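Local coordinates for collagen alpha-1(XX) chain (Homo sapiens, PDB 5KF4), which is a collagen chain whose second fibronectin type III domain, the part crystallised here, probably serves as a structural or binding module of the extracellular matrix, at residues I27-T32 and Y76-F81; K40-W45 and E55-G60. One frame throughout, in Å; residues are numbered along the deposited sequence.

Contact 1 (I27-T32 and Y76-F81)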
loop_
_atom_site.group_PDB
_atom_site.type_symbol
_atom_site.label_atom_id
_atom_site.label_comp_id
_atom_site.label_asym_id
_atom_site.label_seq_id
_atom_site.Cartn_x
_atom_site.Cartn_y
_atom_site.Cartn_z
ATOM N N ILE A 27 -8.431 -2.511 7.158
ATOM C CA ILE A 27 -8.240 -3.580 6.185
ATOM C C ILE A 27 -6.863 -4.187 6.413
ATOM O O ILE A 27 -5.980 -3.543 6.983
ATOM C CB ILE A 27 -8.320 -3.105 4.719
ATOM C CG1 ILE A 27 -7.091 -2.267 4.357
ATOM C CG2 ILE A 27 -9.644 -2.400 4.442
ATOM C CD1 ILE A 27 -6.796 -2.229 2.870
ATOM N N ARG A 28 -6.668 -5.429 5.990
ATOM C CA ARG A 28 -5.321 -5.965 6.034
ATOM C C ARG A 28 -4.753 -5.984 4.633
ATOM O O ARG A 28 -5.450 -6.268 3.664
ATOM C CB ARG A 28 -5.265 -7.364 6.643
ATOM C CG ARG A 28 -4.003 -7.548 7.467
ATOM C CD ARG A 28 -3.892 -8.908 8.131
ATOM N NE ARG A 28 -3.541 -8.809 9.549
ATOM C CZ ARG A 28 -2.438 -8.243 10.036
ATOM N NH1 ARG A 28 -2.239 -8.222 11.347
ATOM N NH2 ARG A 28 -1.533 -7.696 9.233
ATOM N N LEU A 29 -3.466 -5.676 4.547
ATOM C CA LEU A 29 -2.766 -5.656 3.281
ATOM C C LEU A 29 -1.744 -6.772 3.282
ATOM O O LEU A 29 -1.034 -6.966 4.268
ATOM C CB LEU A 29 -2.095 -4.303 3.072
ATOM C CG LEU A 29 -1.956 -3.814 1.638
ATOM C CD1 LEU A 29 -3.305 -3.866 0.938
ATOM C CD2 LEU A 29 -1.405 -2.407 1.665
ATOM N N SER A 30 -1.677 -7.511 2.185
ATOM C CA SER A 30 -0.725 -8.604 2.085
ATOM C C SER A 30 -0.149 -8.682 0.681
ATOM O O SER A 30 -0.851 -8.464 -0.301
ATOM C CB SER A 30 -1.395 -9.926 2.469
ATOM O OG SER A 30 -1.413 -10.097 3.877
ATOM N N TRP A 31 1.124 -9.041 0.591
ATOM C CA TRP A 31 1.814 -9.078 -0.686
ATOM C C TRP A 31 2.918 -10.128 -0.675
ATOM O O TRP A 31 3.359 -10.544 0.390
ATOM C CB TRP A 31 2.380 -7.686 -0.996
ATOM C CG TRP A 31 3.338 -7.172 0.058
ATOM C CD1 TRP A 31 4.696 -7.332 0.090
ATOM C CD2 TRP A 31 2.997 -6.432 1.240
ATOM N NE1 TRP A 31 5.219 -6.729 1.209
ATOM C CE2 TRP A 31 4.197 -6.171 1.931
ATOM C CE3 TRP A 31 1.793 -5.961 1.776
ATOM C CZ2 TRP A 31 4.228 -5.460 3.132
ATOM C CZ3 TRP A 31 1.826 -5.258 2.970
ATOM C CH2 TRP A 31 3.034 -5.014 3.633
ATOM N N THR A 32 3.343 -10.589 -1.848
ATOM C CA THR A 32 4.473 -11.511 -1.901
ATOM C C THR A 32 5.754 -10.769 -2.277
ATOM O O THR A 32 5.900 -10.309 -3.408
ATOM C CB THR A 32 4.225 -12.665 -2.894
ATOM O OG1 THR A 32 3.103 -13.439 -2.450
ATOM C CG2 THR A 32 5.445 -13.570 -2.973
ATOM N N TYR A 76 -11.445 2.774 -0.865
ATOM C CA TYR A 76 -10.067 3.238 -0.816
ATOM C C TYR A 76 -9.204 2.683 -1.941
ATOM O O TYR A 76 -9.315 1.514 -2.299
ATOM C CB TYR A 76 -9.430 2.878 0.531
ATOM C CG TYR A 76 -9.921 3.708 1.695
ATOM C CD1 TYR A 76 -9.341 4.935 1.985
ATOM C CD2 TYR A 76 -10.956 3.268 2.506
ATOM C CE1 TYR A 76 -9.775 5.697 3.044
ATOM C CE2 TYR A 76 -11.398 4.029 3.569
ATOM C CZ TYR A 76 -10.804 5.241 3.832
ATOM O OH TYR A 76 -11.237 6.007 4.889
ATOM N N LEU A 77 -8.357 3.541 -2.504
ATOM C CA LEU A 77 -7.277 3.089 -3.369
ATOM C C LEU A 77 -6.072 2.816 -2.491
ATOM O O LEU A 77 -5.596 3.707 -1.795
ATOM C CB LEU A 77 -6.933 4.125 -4.440
ATOM C CG LEU A 77 -5.947 3.630 -5.504
ATOM C CD1 LEU A 77 -6.508 2.422 -6.250
ATOM C CD2 LEU A 77 -5.574 4.743 -6.474
ATOM N N VAL A 78 -5.568 1.591 -2.532
ATOM C CA VAL A 78 -4.493 1.194 -1.633
ATOM C C VAL A 78 -3.252 0.795 -2.421
ATOM O O VAL A 78 -3.324 -0.061 -3.289
ATOM C CB VAL A 78 -4.927 0.028 -0.737
ATOM C CG1 VAL A 78 -3.800 -0.361 0.184
ATOM C CG2 VAL A 78 -6.157 0.412 0.068
ATOM N N SER A 79 -2.116 1.418 -2.120
ATOM C CA SER A 79 -0.896 1.184 -2.887
ATOM C C SER A 79 0.274 0.717 -2.022
ATOM O O SER A 79 0.415 1.129 -0.868
ATOM C CB SER A 79 -0.507 2.449 -3.649
ATOM O OG SER A 79 -1.534 2.839 -4.546
ATOM N N VAL A 80 1.114 -0.142 -2.598
ATOM C CA VAL A 80 2.323 -0.622 -1.933
ATOM C C VAL A 80 3.563 -0.314 -2.764
ATOM O O VAL A 80 3.748 -0.879 -3.835
ATOM C CB VAL A 80 2.264 -2.136 -1.681
ATOM C CG1 VAL A 80 3.535 -2.612 -0.992
ATOM C CG2 VAL A 80 1.044 -2.487 -0.861
ATOM N N PHE A 81 4.415 0.574 -2.261
ATOM C CA PHE A 81 5.626 0.980 -2.972
ATOM C C PHE A 81 6.874 0.433 -2.291
ATOM O O PHE A 81 7.115 0.710 -1.118
ATOM C CB PHE A 81 5.713 2.501 -3.055
ATOM C CG PHE A 81 4.659 3.128 -3.920
ATOM C CD1 PHE A 81 4.872 3.301 -5.277
ATOM C CD2 PHE A 81 3.453 3.546 -3.373
ATOM C CE1 PHE A 81 3.908 3.889 -6.072
ATOM C CE2 PHE A 81 2.482 4.131 -4.166
ATOM C CZ PHE A 81 2.708 4.302 -5.516
#
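Ile27 and Val78 meet tip to tip, the CD1 methyl of Ile27 lying 3.9 Å from CG2 of Val78. The isoleucine sets CG1 between its backbone N and carbonyl carbon (chi1 71°), and from there CD1 reaches Val78. Leu29 engages two valines at once. Its CD2 is 3.5 Å from Val78 CG1 and equally 3.5 Å from Val80 CG2, which places the methyl in the groove between the two side chains; its other branch, CD1, flanks Val78 CG1 at 3.6 Å. Leu29 overlaps the flanks of both valines, running counter to them, rather than meeting either end on. The backbones here belong to the two facing sheets of the fibronectin type III beta-sandwich, as the geometry confirms: the strand axes come no closer than 9.3 Å, their directions differ by 38°, and no hydrogen bond joins them. Strand 15-20 adds Leu17 and Leu19 around Leu29, and Ile43 reaches the same leucine from strand 40-47. Further along, Val80 CG1 sits over one face of the Trp31 ring, while CG2 of Val80 approaches CE3 of Trp31 more loosely, at 4.4 Å. Val80 holds CG1 anti to its backbone N (chi1 180°), leaving CG2 as the branch that meets Leu29. Leu92 of strand 87-97 also touches the indole.

Contact 2 (K40-W45 and E55-G60)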
loop_
_atom_site.group_PDB
_atom_site.type_symbol
_atom_site.label_atom_id
_atom_site.label_comp_id
_atom_site.label_asym_id
_atom_site.label_seq_id
_atom_site.Cartn_x
_atom_site.Cartn_y
_atom_site.Cartn_z
ATOM N N LYS A 40 12.803 -0.518 2.843
ATOM C CA LYS A 40 11.475 -0.092 3.285
ATOM C C LYS A 40 10.368 -0.342 2.243
ATOM O O LYS A 40 10.643 -0.639 1.079
ATOM C CB LYS A 40 11.484 1.404 3.643
ATOM C CG LYS A 40 12.432 1.822 4.762
ATOM C CD LYS A 40 11.962 1.278 6.108
ATOM C CE LYS A 40 13.008 1.482 7.194
ATOM N NZ LYS A 40 12.513 1.036 8.526
ATOM N N TYR A 41 9.115 -0.209 2.686
ATOM C CA TYR A 41 7.939 -0.167 1.808
ATOM C C TYR A 41 7.100 1.087 2.060
ATOM O O TYR A 41 6.840 1.434 3.210
ATOM C CB TYR A 41 7.040 -1.397 1.996
ATOM C CG TYR A 41 7.516 -2.675 1.348
ATOM C CD1 TYR A 41 7.413 -2.855 -0.026
ATOM C CD2 TYR A 41 8.028 -3.718 2.109
ATOM C CE1 TYR A 41 7.831 -4.020 -0.629
ATOM C CE2 TYR A 41 8.448 -4.895 1.511
ATOM C CZ TYR A 41 8.347 -5.040 0.142
ATOM O OH TYR A 41 8.765 -6.206 -0.460
ATOM N N LEU A 42 6.658 1.752 0.994
ATOM C CA LEU A 42 5.709 2.858 1.133
ATOM C C LEU A 42 4.279 2.408 0.841
ATOM O O LEU A 42 3.979 1.930 -0.253
ATOM C CB LEU A 42 6.071 4.021 0.207
ATOM C CG LEU A 42 5.001 5.120 0.133
ATOM C CD1 LEU A 42 4.841 5.846 1.468
ATOM C CD2 LEU A 42 5.255 6.102 -0.998
ATOM N N ILE A 43 3.396 2.606 1.815
ATOM C CA ILE A 43 1.981 2.263 1.685
ATOM C C ILE A 43 1.093 3.510 1.644
ATOM O O ILE A 43 1.175 4.371 2.522
ATOM C CB ILE A 43 1.528 1.352 2.841
ATOM C CG1 ILE A 43 2.303 0.034 2.802
ATOM C CG2 ILE A 43 0.038 1.090 2.765
ATOM C CD1 ILE A 43 2.487 -0.602 4.148
ATOM N N VAL A 44 0.247 3.596 0.619
ATOM C CA VAL A 44 -0.596 4.769 0.388
ATOM C C VAL A 44 -2.070 4.388 0.271
ATOM O O VAL A 44 -2.419 3.506 -0.511
ATOM C CB VAL A 44 -0.187 5.503 -0.911
ATOM C CG1 VAL A 44 -1.001 6.776 -1.090
ATOM C CG2 VAL A 44 1.307 5.798 -0.919
ATOM N N TRP A 45 -2.936 5.043 1.038
ATOM C CA TRP A 45 -4.374 4.839 0.866
ATOM C C TRP A 45 -5.160 6.149 0.915
ATOM O O TRP A 45 -4.877 7.026 1.730
ATOM C CB TRP A 45 -4.918 3.862 1.917
ATOM C CG TRP A 45 -4.800 4.337 3.329
ATOM C CD1 TRP A 45 -5.804 4.820 4.111
ATOM C CD2 TRP A 45 -3.612 4.373 4.130
ATOM N NE1 TRP A 45 -5.319 5.155 5.353
ATOM C CE2 TRP A 45 -3.974 4.892 5.389
ATOM C CE3 TRP A 45 -2.277 4.020 3.904
ATOM C CZ2 TRP A 45 -3.051 5.066 6.418
ATOM C CZ3 TRP A 45 -1.365 4.190 4.924
ATOM C CH2 TRP A 45 -1.756 4.709 6.168
ATOM N N GLU A 55 -0.358 7.922 4.353
ATOM C CA GLU A 55 0.792 7.074 4.093
ATOM C C GLU A 55 1.454 6.547 5.362
ATOM O O GLU A 55 1.323 7.110 6.457
ATOM C CB GLU A 55 1.839 7.820 3.257
ATOM C CG GLU A 55 1.422 8.122 1.831
ATOM C CD GLU A 55 2.416 9.015 1.115
ATOM O OE1 GLU A 55 3.552 9.168 1.621
ATOM O OE2 GLU A 55 2.075 9.542 0.033
ATOM N N VAL A 56 2.176 5.451 5.184
ATOM C CA VAL A 56 3.018 4.903 6.227
ATOM C C VAL A 56 4.142 4.164 5.527
ATOM O O VAL A 56 3.936 3.543 4.486
ATOM C CB VAL A 56 2.240 3.958 7.180
ATOM C CG1 VAL A 56 1.706 2.747 6.430
ATOM C CG2 VAL A 56 3.114 3.511 8.343
ATOM N N VAL A 57 5.351 4.275 6.054
ATOM C CA VAL A 57 6.442 3.518 5.478
ATOM C C VAL A 57 6.796 2.380 6.431
ATOM O O VAL A 57 6.916 2.590 7.638
ATOM C CB VAL A 57 7.661 4.419 5.197
ATOM C CG1 VAL A 57 8.893 3.588 4.876
ATOM C CG2 VAL A 57 7.354 5.362 4.051
ATOM N N VAL A 58 6.945 1.175 5.890
ATOM C CA VAL A 58 7.275 0.014 6.711
ATOM C C VAL A 58 8.567 -0.617 6.209
ATOM O O VAL A 58 9.062 -0.256 5.143
ATOM C CB VAL A 58 6.146 -1.029 6.711
ATOM C CG1 VAL A 58 4.905 -0.461 7.385
ATOM C CG2 VAL A 58 5.834 -1.480 5.295
ATOM N N GLU A 59 9.068 -1.612 6.931
ATOM C CA GLU A 59 10.391 -2.158 6.642
ATOM C C GLU A 59 10.397 -3.160 5.497
ATOM O O GLU A 59 9.361 -3.678 5.087
ATOM C CB GLU A 59 10.975 -2.833 7.880
ATOM C CG GLU A 59 11.036 -1.947 9.099
ATOM C CD GLU A 59 9.756 -2.021 9.905
ATOM O OE1 GLU A 59 8.719 -1.522 9.417
ATOM O OE2 GLU A 59 9.785 -2.596 11.015
ATOM N N GLY A 60 11.588 -3.390 4.961
ATOM C CA GLY A 60 11.790 -4.341 3.886
ATOM C C GLY A 60 11.364 -5.784 4.116
ATOM O O GLY A 60 10.775 -6.395 3.228
#
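Tyr41 with Val58 and Ile43 with Val56 form antiparallel hydrogen-bonded pairs of a beta hairpin, the strand axes running at 154°; Ile43 N binds Val56 O at 2.9 Å and Val56 N returns to Ile43 O at 3.0 Å. On the face toward strand 64-67, Ile43 CD1 touches Val58 CG2 at 3.6 Å, and Val56 CG1 meets the edge of the Trp45 ring, 3.7 Å from CZ3. The edge of Tyr41 is turned to two carbonyls near its plane: CD2 approaches Glu59 O, and CE2 approaches Gly60 O. On the opposite face, which carries Leu42, Val44, Glu55 and Val57, Leu42 CD1 packs on Val57 CG2 at 3.6 Å, while Val44 CG2 lies alongside Glu55 CG. Lys40 bends at chi2 (-69°), carrying CD to 3.4 Å from Val58 O and NZ to 3.4 Å from Glu59 CG; the nearest ammonium-carboxylate approach, NZ to Glu59 OE1, is 4.7 Å. An alanine here in place of Lys40 would be likely to strip the CD methylene cover from Val58 O and leave the Glu59 carboxylate without this nearby positive charge. Chemically, main-chain bonds and apolar contacts join these strands, with Lys40 and Glu59 adding at most a loose electrostatic attraction.

Contact 2 is nested inside the chain loop that contact 1 closes, and their centres lie about 9 Å apart. They share one sheet, in which strands 40-47 and 75-84 are neighbours: Ser79 N lies 2.7 Å from Val44 O, a probable hydrogen bond, so segment 76-81, which packs against 27-32 across the interior, is also tied edgewise to the hairpin of contact 2. The aromatic groups make a second junction, Trp31 of 27-32 and Tyr41 of 40-45 meeting edge-to-face with NE1 of Trp31 3.7 Å from CZ of Tyr41. Contact 1 thus joins the two sheets, whereas contact 2 adds strand 54-59, one of the two edge strands of the shared sheet.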